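Local coordinates for nonsense-mediated mRNA decay protein 2 (Saccharomyces cerevisiae, PDB 4LUN), which takes part in nonsense-mediated decay of mRNAs with premature stop codons and interacts through its C-terminus with Upf1, this piece being its N-terminal MIF4G domain, at residues T38-K43 with A63-Y68; S98-H101 with R107-S110; T148-Y151 with V155-T158; F211-R216 with N220-L225. One frame throughout, in Å; residues are numbered along the deposited sequence.

Contact 1 of 4, residues T38-K43 with A63-Y68; sequences TGFIKK and ASLEKY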
loop_
_atom_site.group_PDB
_atom_site.type_symbol
_atom_site.label_atom_id
_atom_site.label_comp_id
_atom_site.label_asym_id
_atom_site.label_seq_id
_atom_site.Cartn_x
_atom_site.Cartn_y
_atom_site.Cartn_z
ATOM N N THR A 38 2.257 -21.207 -23.156
ATOM C CA THR A 38 1.089 -20.352 -23.321
ATOM C C THR A 38 -0.013 -20.761 -22.346
ATOM O O THR A 38 -0.812 -19.927 -21.922
ATOM C CB THR A 38 0.542 -20.374 -24.763
ATOM O OG1 THR A 38 0.273 -21.724 -25.152
ATOM C CG2 THR A 38 1.538 -19.770 -25.718
ATOM N N GLY A 39 -0.049 -22.042 -21.989
ATOM C CA GLY A 39 -1.011 -22.536 -21.023
ATOM C C GLY A 39 -0.729 -21.944 -19.650
ATOM O O GLY A 39 -1.644 -21.720 -18.853
ATOM N N PHE A 40 0.544 -21.684 -19.376
ATOM C CA PHE A 40 0.927 -21.029 -18.126
ATOM C C PHE A 40 0.451 -19.572 -18.086
ATOM O O PHE A 40 -0.097 -19.121 -17.077
ATOM C CB PHE A 40 2.441 -21.112 -17.909
ATOM C CG PHE A 40 2.901 -20.514 -16.601
ATOM C CD1 PHE A 40 2.700 -21.189 -15.410
ATOM C CD2 PHE A 40 3.534 -19.283 -16.569
ATOM C CE1 PHE A 40 3.117 -20.642 -14.207
ATOM C CE2 PHE A 40 3.958 -18.737 -15.365
ATOM C CZ PHE A 40 3.742 -19.420 -14.189
ATOM N N ILE A 41 0.661 -18.841 -19.181
ATOM C CA ILE A 41 0.220 -17.448 -19.276
ATOM C C ILE A 41 -1.290 -17.328 -19.094
ATOM O O ILE A 41 -1.773 -16.428 -18.398
ATOM C CB ILE A 41 0.605 -16.813 -20.628
ATOM C CG1 ILE A 41 2.121 -16.777 -20.798
ATOM C CG2 ILE A 41 0.046 -15.396 -20.740
ATOM C CD1 ILE A 41 2.824 -16.007 -19.734
ATOM N N LYS A 42 -2.031 -18.236 -19.723
ATOM C CA LYS A 42 -3.485 -18.251 -19.598
ATOM C C LYS A 42 -3.925 -18.481 -18.162
ATOM O O LYS A 42 -4.907 -17.901 -17.704
ATOM C CB LYS A 42 -4.102 -19.320 -20.504
ATOM C CG LYS A 42 -4.375 -18.843 -21.913
ATOM C CD LYS A 42 -5.164 -19.880 -22.697
ATOM C CE LYS A 42 -4.252 -20.750 -23.541
ATOM N NZ LYS A 42 -4.993 -21.893 -24.154
ATOM N N LYS A 43 -3.200 -19.337 -17.453
ATOM C CA LYS A 43 -3.503 -19.592 -16.052
ATOM C C LYS A 43 -3.235 -18.344 -15.195
ATOM O O LYS A 43 -4.031 -18.002 -14.314
ATOM C CB LYS A 43 -2.712 -20.798 -15.543
ATOM C CG LYS A 43 -3.469 -21.639 -14.524
ATOM C CD LYS A 43 -2.683 -22.880 -14.137
ATOM C CE LYS A 43 -2.751 -23.943 -15.221
ATOM N NZ LYS A 43 -1.544 -24.819 -15.196
ATOM N N ALA A 63 7.414 -26.878 -16.196
ATOM C CA ALA A 63 7.606 -26.124 -17.430
ATOM C C ALA A 63 8.898 -25.326 -17.426
ATOM O O ALA A 63 9.310 -24.791 -16.393
ATOM C CB ALA A 63 6.426 -25.207 -17.681
ATOM N N SER A 64 9.526 -25.259 -18.594
ATOM C CA SER A 64 10.633 -24.350 -18.842
ATOM C C SER A 64 10.040 -23.104 -19.468
ATOM O O SER A 64 9.636 -23.111 -20.633
ATOM C CB SER A 64 11.644 -24.965 -19.802
ATOM O OG SER A 64 12.548 -23.978 -20.268
ATOM N N LEU A 65 10.001 -22.037 -18.684
ATOM C CA LEU A 65 9.284 -20.822 -19.037
ATOM C C LEU A 65 10.216 -19.682 -19.444
ATOM O O LEU A 65 9.765 -18.560 -19.679
ATOM C CB LEU A 65 8.443 -20.386 -17.840
ATOM C CG LEU A 65 7.353 -21.353 -17.384
ATOM C CD1 LEU A 65 6.946 -21.085 -15.950
ATOM C CD2 LEU A 65 6.148 -21.232 -18.290
ATOM N N GLU A 66 11.509 -19.975 -19.536
ATOM C CA GLU A 66 12.534 -18.951 -19.768
ATOM C C GLU A 66 12.291 -18.025 -20.967
ATOM O O GLU A 66 12.485 -16.814 -20.879
ATOM C CB GLU A 66 13.912 -19.611 -19.903
ATOM C CG GLU A 66 15.076 -18.663 -19.669
ATOM C CD GLU A 66 15.211 -18.261 -18.210
ATOM O OE1 GLU A 66 15.373 -17.052 -17.938
ATOM O OE2 GLU A 66 15.159 -19.156 -17.337
ATOM N N LYS A 67 11.878 -18.583 -22.096
ATOM C CA LYS A 67 11.713 -17.771 -23.296
ATOM C C LYS A 67 10.420 -16.964 -23.261
ATOM O O LYS A 67 10.219 -16.078 -24.094
ATOM C CB LYS A 67 11.778 -18.628 -24.563
ATOM C CG LYS A 67 11.245 -20.038 -24.388
ATOM C CD LYS A 67 12.359 -21.026 -24.050
ATOM C CE LYS A 67 12.170 -21.614 -22.655
ATOM N NZ LYS A 67 10.729 -21.817 -22.337
ATOM N N TYR A 68 9.543 -17.277 -22.307
ATOM C CA TYR A 68 8.311 -16.508 -22.124
ATOM C C TYR A 68 8.409 -15.557 -20.924
ATOM O O TYR A 68 7.414 -14.966 -20.514
ATOM C CB TYR A 68 7.097 -17.438 -21.963
ATOM C CG TYR A 68 6.428 -17.843 -23.269
ATOM C CD1 TYR A 68 5.226 -17.269 -23.665
ATOM C CD2 TYR A 68 7.001 -18.795 -24.104
ATOM C CE1 TYR A 68 4.612 -17.634 -24.857
ATOM C CE2 TYR A 68 6.394 -19.167 -25.295
ATOM C CZ TYR A 68 5.206 -18.582 -25.667
ATOM O OH TYR A 68 4.599 -18.952 -26.853
#
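Thr38, Phe40 and Ile41, on helix 34-44, meet Leu65 and Tyr68, in the linker between helices 52-60 and 69-81, near one end of this all-helical, HEAT-repeat-like MIF4G domain. Thr38 comes first. Its hydroxyl OG1 is turned back to its own helix, hydrogen-bonded to the backbone oxygen of Ile34, while the methyl lies anti to the carbonyl carbon (OG1 at chi1 55°) and is left for Tyr68. There CG2 of Thr38 sits 3.4 Å from OH of Tyr68 and 3.8 Å from its CE1, so an apolar methyl leans obliquely on the phenol end of the ring.

Two residues on, Phe40 carries the main packing. Its ring is swung anti to the backbone N (chi1 -177°), which lays one face against Leu65. Methyl CD1 of Leu65 stands 3.8 Å from the ring centroid of Phe40, almost on the normal, a CH-pi contact. The other branch, CD2, drops beside the root of the ring, 3.7 Å from CB of Phe40, and the leucine fork thus holds both the face and the stem. Leu56 and Ile72, from the flanking helices 52-60 and 69-81, also touch the Phe40 side chain.

Ile41, the next residue, adds a looser apolar touch at the Tyr68 ring. Tyr68 itself stands at the N-cap position of helix 69-81, and the turn leading to it is closed by its N bonded to O of Leu65 at 2.9 Å. The Ile41 contact is made by CG1, which reaches CD1 of Tyr68 at 4.3 Å.

Contact 2 of 4, residues S98-H101 with R107-S110; sequences SGLH and RFTS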
loop_
_atom_site.group_PDB
_atom_site.type_symbol
_atom_site.label_atom_id
_atom_site.label_comp_id
_atom_site.label_asym_id
_atom_site.label_seq_id
_atom_site.Cartn_x
_atom_site.Cartn_y
_atom_site.Cartn_z
ATOM N N SER A 98 6.368 -15.705 -5.028
ATOM C CA SER A 98 7.521 -16.334 -4.382
ATOM C C SER A 98 8.081 -17.470 -5.235
ATOM O O SER A 98 9.296 -17.602 -5.364
ATOM C CB SER A 98 7.169 -16.851 -2.986
ATOM O OG SER A 98 6.901 -15.777 -2.102
ATOM N N GLY A 99 7.196 -18.278 -5.810
ATOM C CA GLY A 99 7.607 -19.359 -6.695
ATOM C C GLY A 99 8.353 -18.848 -7.911
ATOM O O GLY A 99 9.405 -19.371 -8.279
ATOM N N LEU A 100 7.807 -17.813 -8.536
ATOM C CA LEU A 100 8.424 -17.228 -9.713
ATOM C C LEU A 100 9.764 -16.608 -9.355
ATOM O O LEU A 100 10.724 -16.734 -10.106
ATOM C CB LEU A 100 7.497 -16.193 -10.345
ATOM C CG LEU A 100 6.381 -16.794 -11.195
ATOM C CD1 LEU A 100 5.279 -15.778 -11.411
ATOM C CD2 LEU A 100 6.950 -17.268 -12.528
ATOM N N HIS A 101 9.827 -15.945 -8.204
ATOM C CA HIS A 101 11.079 -15.366 -7.731
ATOM C C HIS A 101 12.116 -16.459 -7.443
ATOM O O HIS A 101 13.313 -16.289 -7.698
ATOM C CB HIS A 101 10.833 -14.504 -6.475
ATOM C CG HIS A 101 12.087 -14.088 -5.780
ATOM N ND1 HIS A 101 12.955 -13.151 -6.300
ATOM C CD2 HIS A 101 12.636 -14.499 -4.611
ATOM C CE1 HIS A 101 13.977 -12.998 -5.481
ATOM N NE2 HIS A 101 13.811 -13.807 -4.447
ATOM N N ARG A 107 16.155 -11.472 -12.549
ATOM C CA ARG A 107 15.725 -11.211 -13.918
ATOM C C ARG A 107 14.195 -11.215 -14.048
ATOM O O ARG A 107 13.661 -10.655 -14.997
ATOM C CB ARG A 107 16.398 -12.153 -14.926
ATOM C CG ARG A 107 16.137 -13.625 -14.708
ATOM C CD ARG A 107 17.045 -14.473 -15.604
ATOM N NE ARG A 107 16.596 -15.863 -15.648
ATOM C CZ ARG A 107 16.987 -16.804 -14.794
ATOM N NH1 ARG A 107 17.850 -16.513 -13.829
ATOM N NH2 ARG A 107 16.520 -18.041 -14.904
ATOM N N PHE A 108 13.497 -11.817 -13.081
ATOM C CA PHE A 108 12.041 -11.689 -12.991
ATOM C C PHE A 108 11.651 -10.575 -12.021
ATOM O O PHE A 108 10.864 -9.694 -12.359
ATOM C CB PHE A 108 11.399 -13.004 -12.542
ATOM C CG PHE A 108 9.980 -12.861 -12.045
ATOM C CD1 PHE A 108 8.920 -12.790 -12.934
ATOM C CD2 PHE A 108 9.707 -12.816 -10.682
ATOM C CE1 PHE A 108 7.618 -12.664 -12.478
ATOM C CE2 PHE A 108 8.406 -12.692 -10.218
ATOM C CZ PHE A 108 7.359 -12.613 -11.119
ATOM N N THR A 109 12.205 -10.622 -10.815
ATOM C CA THR A 109 11.765 -9.716 -9.741
ATOM C C THR A 109 12.150 -8.252 -9.940
ATOM O O THR A 109 11.367 -7.345 -9.611
ATOM C CB THR A 109 12.228 -10.234 -8.358
ATOM O OG1 THR A 109 11.868 -11.619 -8.247
ATOM C CG2 THR A 109 11.566 -9.449 -7.231
ATOM N N SER A 110 13.345 -8.000 -10.462
ATOM C CA SER A 110 13.776 -6.624 -10.722
ATOM C C SER A 110 12.828 -5.838 -11.636
ATOM O O SER A 110 12.313 -4.781 -11.226
ATOM C CB SER A 110 15.241 -6.552 -11.198
ATOM O OG SER A 110 15.557 -5.260 -11.692
#
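His101 hydrogen-bonded to Thr109 and Leu100 packed on Phe108 make this a buried joint with one polar and one apolar half, between helices 87-104 and 106-116 of the HEAT-repeat-like MIF4G domain. The helices follow each other almost without a linker, and these side chains pack between the two helices just beside the bend.

On the apolar half, CB of Leu100 lies over one face of the Phe108 ring, off-centre toward the rim, 3.6 Å from CE2 of Phe108. The branch methyl CD1 of Leu100 extends the cover to CZ of Phe108 at 3.8 Å. The ring can lie there because CG of Phe108 is anti to the backbone N (chi1 163°), which sends it across to helix 87-104; Val76 of helix 69-81 touches both residues.

On the polar half, the imidazole of His101 is held through both ring nitrogens. Its NE2 is hydrogen-bonded to the backbone oxygen of Asn13, and its ring also meets Trp17, both from helix 3-17, so the N-terminal helix is tied into the joint. The two nitrogen bonds should fix the rotation of the ring. ND1 of His101 and OG1 of Thr109 share a hydrogen bond in the imidazole plane, 2.7 Å long and 151° at the hydrogen.

Contact 3 of 4, residues T148-Y151 with V155-T158; sequences TELY and VFRT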
loop_
_atom_site.group_PDB
_atom_site.type_symbol
_atom_site.label_atom_id
_atom_site.label_comp_id
_atom_site.label_asym_id
_atom_site.label_seq_id
_atom_site.Cartn_x
_atom_site.Cartn_y
_atom_site.Cartn_z
ATOM N N THR A 148 3.481 -4.748 0.521
ATOM C CA THR A 148 4.012 -4.969 1.858
ATOM C C THR A 148 4.096 -6.457 2.188
ATOM O O THR A 148 5.067 -6.904 2.820
ATOM C CB THR A 148 3.207 -4.190 2.910
ATOM O OG1 THR A 148 3.213 -2.807 2.546
ATOM C CG2 THR A 148 3.871 -4.305 4.275
ATOM N N GLU A 149 3.114 -7.226 1.730
ATOM C CA GLU A 149 3.127 -8.663 1.976
ATOM C C GLU A 149 4.318 -9.295 1.257
ATOM O O GLU A 149 4.959 -10.225 1.783
ATOM C CB GLU A 149 1.826 -9.329 1.515
ATOM C CG GLU A 149 0.544 -8.833 2.181
ATOM C CD GLU A 149 0.378 -9.272 3.630
ATOM O OE1 GLU A 149 1.303 -9.894 4.204
ATOM O OE2 GLU A 149 -0.696 -8.982 4.200
ATOM N N LEU A 150 4.634 -8.783 0.067
ATOM C CA LEU A 150 5.785 -9.294 -0.691
ATOM C C LEU A 150 7.117 -8.781 -0.152
ATOM O O LEU A 150 8.172 -9.400 -0.359
ATOM C CB LEU A 150 5.661 -8.953 -2.183
ATOM C CG LEU A 150 4.561 -9.727 -2.893
ATOM C CD1 LEU A 150 4.278 -9.093 -4.256
ATOM C CD2 LEU A 150 4.989 -11.187 -3.051
ATOM N N TYR A 151 7.069 -7.638 0.515
ATOM C CA TYR A 151 8.231 -7.134 1.219
ATOM C C TYR A 151 8.525 -8.063 2.388
ATOM O O TYR A 151 9.678 -8.439 2.619
ATOM C CB TYR A 151 7.985 -5.695 1.715
ATOM C CG TYR A 151 9.040 -5.259 2.709
ATOM C CD1 TYR A 151 10.228 -4.693 2.281
ATOM C CD2 TYR A 151 8.854 -5.439 4.077
ATOM C CE1 TYR A 151 11.204 -4.326 3.188
ATOM C CE2 TYR A 151 9.820 -5.080 4.985
ATOM C CZ TYR A 151 10.990 -4.521 4.543
ATOM O OH TYR A 151 11.945 -4.143 5.462
ATOM N N VAL A 155 10.663 -10.723 -1.114
ATOM C CA VAL A 155 10.662 -10.611 -2.570
ATOM C C VAL A 155 10.994 -9.182 -2.994
ATOM O O VAL A 155 11.930 -8.946 -3.770
ATOM C CB VAL A 155 9.303 -11.037 -3.151
ATOM C CG1 VAL A 155 9.264 -10.777 -4.656
ATOM C CG2 VAL A 155 9.059 -12.509 -2.863
ATOM N N PHE A 156 10.216 -8.235 -2.477
ATOM C CA PHE A 156 10.389 -6.810 -2.750
ATOM C C PHE A 156 11.115 -6.155 -1.584
ATOM O O PHE A 156 10.485 -5.843 -0.579
ATOM C CB PHE A 156 9.025 -6.134 -2.846
ATOM C CG PHE A 156 8.263 -6.412 -4.115
ATOM C CD1 PHE A 156 8.855 -7.026 -5.206
ATOM C CD2 PHE A 156 6.936 -6.012 -4.214
ATOM C CE1 PHE A 156 8.133 -7.255 -6.369
ATOM C CE2 PHE A 156 6.205 -6.235 -5.373
ATOM C CZ PHE A 156 6.807 -6.856 -6.457
ATOM N N ARG A 157 12.411 -5.900 -1.713
ATOM C CA ARG A 157 13.195 -5.467 -0.561
ATOM C C ARG A 157 13.685 -4.034 -0.602
ATOM O O ARG A 157 13.569 -3.311 0.385
ATOM C CB ARG A 157 14.418 -6.375 -0.390
ATOM C CG ARG A 157 14.096 -7.853 -0.538
ATOM C CD ARG A 157 15.329 -8.712 -0.245
ATOM N NE ARG A 157 16.388 -8.545 -1.240
ATOM C CZ ARG A 157 17.578 -9.130 -1.151
ATOM N NH1 ARG A 157 17.855 -9.916 -0.118
ATOM N NH2 ARG A 157 18.497 -8.930 -2.085
ATOM N N THR A 158 14.280 -3.641 -1.724
ATOM C CA THR A 158 14.993 -2.370 -1.776
ATOM C C THR A 158 15.182 -1.934 -3.221
ATOM O O THR A 158 15.164 -2.758 -4.129
ATOM C CB THR A 158 16.378 -2.498 -1.081
ATOM O OG1 THR A 158 17.134 -1.297 -1.273
ATOM C CG2 THR A 158 17.163 -3.669 -1.667
#
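Neighbouring torsions send Leu150 and Tyr151 in different directions: CG of Leu150 is beside its backbone N (chi1 -70°), and that of Tyr151 is anti to the N (chi1 167°). Leu150 then runs side by side with Phe156, its CD1 3.6 Å from CE2 of the Phe156 ring and its CB 3.8 Å from CD2 of Phe156.

Tyr151 turns a ring edge to the returning backbone. Its CD1 comes within 3.1 Å of O of Phe156, and the same oxygen receives a CA-H contact from Tyr151 CA at 3.2 Å. This buried carbonyl has no hydrogen-bond partner in the model, so across this contact it is met by C-H groups alone, which can compensate it only weakly. The hydroxyl of Tyr151 reaches on to the backbone N of Tyr227; a leucine in its place would probably leave that N-H without its mate and take the ring edge away from the Phe156 carbonyl.

One backbone oxygen holds the turn: O of Leu150 takes N of Val155 at 2.9 Å, nearly along its C=O axis, and N of Phe156 at 3.2 Å, from above the carbonyl plane. Two amides from beyond the helix converging on one carbonyl of its last turn are a form of C-terminal helix capping, here ending helix 130-152 within the MIF4G core.

Contact 4 of 4, residues F211-R216 with N220-L225; sequences FAPLFR and NSWDDL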
loop_
_atom_site.group_PDB
_atom_site.type_symbol
_atom_site.label_atom_id
_atom_site.label_comp_id
_atom_site.label_asym_id
_atom_site.label_seq_id
_atom_site.Cartn_x
_atom_site.Cartn_y
_atom_site.Cartn_z
ATOM N N PHE A 211 -0.666 -3.877 9.491
ATOM C CA PHE A 211 0.753 -4.158 9.691
ATOM C C PHE A 211 1.281 -3.623 11.014
ATOM O O PHE A 211 2.376 -3.069 11.087
ATOM C CB PHE A 211 1.566 -3.636 8.501
ATOM C CG PHE A 211 1.143 -4.235 7.188
ATOM C CD1 PHE A 211 1.492 -5.536 6.864
ATOM C CD2 PHE A 211 0.369 -3.514 6.292
ATOM C CE1 PHE A 211 1.101 -6.101 5.652
ATOM C CE2 PHE A 211 -0.030 -4.062 5.091
ATOM C CZ PHE A 211 0.328 -5.362 4.762
ATOM N N ALA A 212 0.480 -3.812 12.065
ATOM C CA ALA A 212 0.778 -3.289 13.405
ATOM C C ALA A 212 2.170 -3.581 13.977
ATOM O O ALA A 212 2.752 -2.706 14.629
ATOM C CB ALA A 212 -0.305 -3.720 14.400
ATOM N N PRO A 213 2.708 -4.797 13.756
ATOM C CA PRO A 213 4.037 -5.016 14.338
ATOM C C PRO A 213 5.102 -4.046 13.840
ATOM O O PRO A 213 6.101 -3.873 14.524
ATOM C CB PRO A 213 4.383 -6.444 13.903
ATOM C CG PRO A 213 3.062 -7.099 13.694
ATOM C CD PRO A 213 2.160 -6.036 13.164
ATOM N N LEU A 214 4.893 -3.405 12.691
ATOM C CA LEU A 214 5.858 -2.414 12.225
ATOM C C LEU A 214 5.797 -1.147 13.057
ATOM O O LEU A 214 6.687 -0.317 12.972
ATOM C CB LEU A 214 5.637 -2.090 10.731
ATOM C CG LEU A 214 5.772 -3.257 9.752
ATOM C CD1 LEU A 214 5.536 -2.803 8.320
ATOM C CD2 LEU A 214 7.164 -3.885 9.858
ATOM N N PHE A 215 4.751 -0.988 13.869
ATOM C CA PHE A 215 4.522 0.275 14.573
ATOM C C PHE A 215 4.589 0.158 16.085
ATOM O O PHE A 215 4.460 1.155 16.809
ATOM C CB PHE A 215 3.187 0.877 14.140
ATOM C CG PHE A 215 3.188 1.299 12.712
ATOM C CD1 PHE A 215 3.699 2.539 12.356
ATOM C CD2 PHE A 215 2.756 0.435 11.721
ATOM C CE1 PHE A 215 3.727 2.925 11.026
ATOM C CE2 PHE A 215 2.792 0.809 10.389
ATOM C CZ PHE A 215 3.285 2.065 10.047
ATOM N N ARG A 216 4.811 -1.058 16.557
ATOM C CA ARG A 216 4.925 -1.313 17.989
ATOM C C ARG A 216 6.333 -1.789 18.348
ATOM O O ARG A 216 6.736 -2.887 17.980
ATOM C CB ARG A 216 3.864 -2.324 18.424
ATOM C CG ARG A 216 2.454 -1.957 17.961
ATOM C CD ARG A 216 1.387 -2.534 18.881
ATOM N NE ARG A 216 0.039 -2.080 18.542
ATOM C CZ ARG A 216 -0.456 -0.883 18.856
ATOM N NH1 ARG A 216 0.287 0.003 19.507
ATOM N NH2 ARG A 216 -1.697 -0.568 18.510
ATOM N N ASN A 220 8.396 -7.780 18.271
ATOM C CA ASN A 220 9.542 -8.204 17.476
ATOM C C ASN A 220 9.237 -9.333 16.487
ATOM O O ASN A 220 10.140 -9.850 15.838
ATOM C CB ASN A 220 10.682 -8.650 18.392
ATOM C CG ASN A 220 11.147 -7.557 19.325
ATOM O OD1 ASN A 220 10.904 -6.374 19.090
ATOM N ND2 ASN A 220 11.829 -7.950 20.396
ATOM N N SER A 221 7.962 -9.689 16.358
ATOM C CA SER A 221 7.554 -10.842 15.560
ATOM C C SER A 221 8.025 -10.816 14.100
ATOM O O SER A 221 8.248 -11.869 13.506
ATOM C CB SER A 221 6.037 -11.009 15.615
ATOM O OG SER A 221 5.389 -9.829 15.176
ATOM N N TRP A 222 8.193 -9.621 13.531
ATOM C CA TRP A 222 8.597 -9.508 12.126
ATOM C C TRP A 222 10.047 -9.059 11.922
ATOM O O TRP A 222 10.469 -8.837 10.785
ATOM C CB TRP A 222 7.645 -8.577 11.348
ATOM C CG TRP A 222 6.284 -9.151 11.125
ATOM C CD1 TRP A 222 5.887 -10.434 11.359
ATOM C CD2 TRP A 222 5.129 -8.455 10.621
ATOM N NE1 TRP A 222 4.556 -10.583 11.034
ATOM C CE2 TRP A 222 4.068 -9.386 10.583
ATOM C CE3 TRP A 222 4.893 -7.142 10.203
ATOM C CZ2 TRP A 222 2.785 -9.039 10.136
ATOM C CZ3 TRP A 222 3.609 -6.800 9.765
ATOM C CH2 TRP A 222 2.577 -7.750 9.739
ATOM N N ASP A 223 10.820 -8.964 13.004
ATOM C CA ASP A 223 12.209 -8.523 12.897
ATOM C C ASP A 223 13.044 -9.331 11.900
ATOM O O ASP A 223 13.896 -8.769 11.218
ATOM C CB ASP A 223 12.901 -8.555 14.267
ATOM C CG ASP A 223 12.463 -7.424 15.176
ATOM O OD1 ASP A 223 11.693 -6.532 14.732
ATOM O OD2 ASP A 223 12.916 -7.414 16.346
ATOM N N ASP A 224 12.806 -10.641 11.816
ATOM C CA ASP A 224 13.563 -11.496 10.899
ATOM C C ASP A 224 13.141 -11.285 9.450
ATOM O O ASP A 224 13.810 -11.757 8.525
ATOM C CB ASP A 224 13.354 -12.978 11.231
ATOM C CG ASP A 224 14.069 -13.411 12.490
ATOM O OD1 ASP A 224 14.935 -12.658 12.986
ATOM O OD2 ASP A 224 13.764 -14.522 12.975
ATOM N N LEU A 225 12.024 -10.592 9.258
ATOM C CA LEU A 225 11.466 -10.404 7.926
ATOM C C LEU A 225 11.862 -9.059 7.338
ATOM O O LEU A 225 11.716 -8.834 6.138
ATOM C CB LEU A 225 9.948 -10.497 7.965
ATOM C CG LEU A 225 9.380 -11.773 8.566
ATOM C CD1 LEU A 225 7.842 -11.709 8.597
ATOM C CD2 LEU A 225 9.869 -12.960 7.766
#
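Pro213 is the bump and the indole of Trp222 the flat floor it rests on. CG of the proline stands 3.7 Å from the centroid of the Trp222 six-membered ring, only 3° off its normal, a CH-pi contact set squarely over the ring. On the same face, CD of Pro213 settles 3.8 Å from CZ3 of Trp222, while CB leans toward the hydroxyl of Ser221, whose OG is hydrogen-bonded to Asp219.

The rim of the indole is received by a notch between Phe211 and Leu214. CD1 of Phe211 comes 3.8 Å from CH2 of Trp222, the two side chains crossing at about a right angle. CD2 of Leu214 forms the other wall, in the indole plane, 4.0 Å from CE3 of Trp222. A type I turn from Asn220 to Asp223 presents the tryptophan, and a short 3-10 turn presents the proline. With an alanine here in place of the indole, Pro213 would probably lose its floor, a gap would open beside Phe211 and Leu214, and Asp3 would lose its NE1 partner.

The chemistry is thus divided: across the loop between helices 201-210 and 231-271 the grip is apolar and CH-pi, while the polar edge of the indole, through NE1 and OD1 of Asp3, ties that loop to helix 3-17.

The four contacts follow one another along the chain and form a relay through the MIF4G domain, each touching the next. Contact 1 joins contact 2 by a salt bridge, OE1 of Glu66 to NE of Arg107 at 2.9 Å, with their centres about 14 Å apart. Contacts 2 and 3 are closest, centres about 11 Å apart, with CG2 of Thr109 packed 3.5 Å from O of Val155. Contact 3 passes to contact 4 through CG2 of Thr148, 3.6 Å from CE1 of Phe211. Contacts 1 and 4 are the far ends, centres about 36 Å apart. Helix 3-17 runs beside the later three, giving Asn13 to contact 2, Trp17 to contacts 2 and 3, and Asp3 to contact 4.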